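Local coordinates for extracellular solute-binding protein, family 1 (PDB 3OMB) that probably serves as the solute-binding component of an ABC-type importer, capturing its ligand outside the cell, and carries a bound magnesium ion, at residues 197-200 and 201-205. Sequence-based numbering, arbitrary orientation.
With MG (magnesium ion), chain B.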
ATOM      1  N   THR A 197      18.227  28.886  -2.687  0.50 22.04           N
ATOM      2  CA  THR A 197      19.168  29.999  -2.850  0.50 23.00           C
ATOM      3  C   THR A 197      20.145  30.255  -1.688  0.50 23.29           C
ATOM      4  O   THR A 197      21.120  30.994  -1.847  0.50 23.60           O
ATOM      5  CB  THR A 197      18.416  31.316  -3.125  0.50 23.10           C
ATOM      6  OG1 THR A 197      19.362  32.368  -3.306  0.50 24.57           O
ATOM      7  CG2 THR A 197      17.543  31.681  -1.947  0.50 22.93           C
ATOM      8  N   GLN A 198      19.885  29.666  -0.527  1.00 23.01           N
ATOM      9  CA  GLN A 198      20.702  29.964   0.662  1.00 23.47           C
ATOM     10  C   GLN A 198      21.675  28.858   1.069  1.00 22.79           C
ATOM     11  O   GLN A 198      22.174  28.840   2.192  1.00 22.13           O
ATOM     12  CB  GLN A 198      19.793  30.386   1.817  1.00 23.94           C
ATOM     13  CG  GLN A 198      19.122  31.772   1.593  1.00 26.97           C
ATOM     14  CD  GLN A 198      18.099  32.088   2.678  1.00 30.57           C
ATOM     15  OE1 GLN A 198      18.254  31.684   3.833  1.00 31.70           O
ATOM     16  NE2 GLN A 198      17.028  32.791   2.302  1.00 33.33           N
ATOM     17  N   ASP A 199      21.953  27.944   0.141  1.00 22.15           N
ATOM     18  CA  ASP A 199      22.940  26.892   0.372  1.00 22.14           C
ATOM     19  C   ASP A 199      22.882  26.196   1.767  1.00 21.68           C
ATOM     20  O   ASP A 199      23.895  26.154   2.484  1.00 22.07           O
ATOM     21  CB  ASP A 199      24.363  27.443   0.097  1.00 22.26           C
ATOM     22  CG  ASP A 199      25.421  26.345   0.114  1.00 22.65           C
ATOM     23  OD1 ASP A 199      25.161  25.204  -0.376  1.00 22.64           O
ATOM     24  OD2 ASP A 199      26.509  26.626   0.626  1.00 23.05           O
ATOM     25  N   PRO A 200      21.718  25.623   2.151  1.00 20.85           N
ATOM     26  CA  PRO A 200      21.629  25.086   3.520  1.00 20.74           C
ATOM     27  C   PRO A 200      22.497  23.873   3.817  1.00 20.72           C
ATOM     28  O   PRO A 200      22.750  23.608   4.995  1.00 20.40           O
ATOM     29  CB  PRO A 200      20.122  24.733   3.684  1.00 20.88           C
ATOM     30  CG  PRO A 200      19.616  24.542   2.304  1.00 20.44           C
ATOM     31  CD  PRO A 200      20.420  25.553   1.454  1.00 20.81           C
ATOM     32  N   ASN A 201      22.976  23.151   2.793  1.00 20.83           N
ATOM     33  CA  ASN A 201      23.954  22.073   3.042  1.00 20.69           C
ATOM     34  C   ASN A 201      25.415  22.585   3.138  1.00 21.34           C
ATOM     35  O   ASN A 201      26.362  21.807   3.303  1.00 21.95           O
ATOM     36  CB  ASN A 201      23.778  20.874   2.082  1.00 20.02           C
ATOM     37  CG  ASN A 201      24.259  21.154   0.648  1.00 20.25           C
ATOM     38  OD1 ASN A 201      24.983  22.121   0.378  1.00 20.96           O
ATOM     39  ND2 ASN A 201      23.856  20.295  -0.271  1.00 18.47           N
ATOM     40  N   GLY A 202      25.575  23.901   3.070  1.00 20.93           N
ATOM     41  CA  GLY A 202      26.872  24.554   3.287  1.00 21.22           C
ATOM     42  C   GLY A 202      28.022  24.294   2.308  1.00 20.94           C
ATOM     43  O   GLY A 202      29.134  24.696   2.574  1.00 21.25           O
ATOM     44  N   ASN A 203      27.803  23.631   1.178  1.00 20.75           N
ATOM     45  CA  ASN A 203      28.970  23.266   0.351  1.00 20.51           C
ATOM     46  C   ASN A 203      29.347  24.311  -0.691  1.00 20.85           C
ATOM     47  O   ASN A 203      30.318  24.136  -1.452  1.00 20.21           O
ATOM     48  CB  ASN A 203      28.831  21.867  -0.264  1.00 20.44           C
ATOM     49  CG  ASN A 203      27.659  21.747  -1.260  1.00 20.99           C
ATOM     50  OD1 ASN A 203      26.991  22.737  -1.626  1.00 21.87           O
ATOM     51  ND2 ASN A 203      27.416  20.519  -1.708  1.00 18.64           N
ATOM     52  N   GLY A 204      28.575  25.399  -0.715  1.00 21.35           N
ATOM     53  CA  GLY A 204      28.808  26.511  -1.643  1.00 22.53           C
ATOM     54  C   GLY A 204      28.120  26.299  -2.983  1.00 22.99           C
ATOM     55  O   GLY A 204      27.936  27.240  -3.745  1.00 23.26           O
ATOM     56  N   GLN A 205      27.748  25.059  -3.276  1.00 23.36           N
ATOM     57  CA  GLN A 205      27.103  24.738  -4.546  1.00 23.64           C
ATOM     58  C   GLN A 205      25.588  24.953  -4.474  1.00 23.47           C
ATOM     59  O   GLN A 205      24.957  24.687  -3.448  1.00 22.86           O
ATOM     60  CB  GLN A 205      27.430  23.289  -4.962  1.00 23.83           C
ATOM     61  CG  GLN A 205      28.949  23.009  -5.160  1.00 25.10           C
ATOM     62  CD  GLN A 205      29.526  23.825  -6.318  1.00 28.72           C
ATOM     63  OE1 GLN A 205      30.361  24.730  -6.123  1.00 30.52           O
ATOM     64  NE2 GLN A 205      29.055  23.527  -7.530  1.00 28.27           N
TER
HETATM   65 MG    MG B 601      24.668  23.482  -1.509  1.00  8.14          MG
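Asp199, Asn201 and Asn203 close around a magnesium ion in an EF-hand-like loop (DxNxNxQxDE), which follows helix 185-197 at the surface. Alternate residues supply the ligands: Asp199 OD1 lies 2.1 Å from the magnesium, the two asparagines give OD1, and Gln205 gives its backbone O at 2.3 Å. Asp207 and Glu208 complete the site; their carboxylates, with that of Asp199, probably more than offset the two positive charges.

The tight side is the metal side. Asp199 CG lies anti to the backbone N (chi1 -171°), which swings the carboxylate into the loop, where its oxygens divide the work: OD1 goes to the ion, while OD2 accepts a hydrogen bond from Gly204 N at 2.8 Å, 34° out of the carboxylate plane. Its backbone O takes Gly202 N at 2.9 Å, closing a type I turn in which Pro200 suits the second position; the proline packs on Trp173 and Leu177 of helix 171-177. Asn201 ND2 is held by Ala303 O.

By contrast, the outer side, from Gly202 to Gln205, is exposed; positive phi favours glycine at 202 and 204. Back at the metal, asparagine suits because its neutral amide oxygen can bind the ion and also accept a backbone N-H, making Asx turns: Asn201 OD1 accepts Asn203 N, and Asn203 OD1 accepts Gln205 N at 2.9 Å, from above its carbonyl plane.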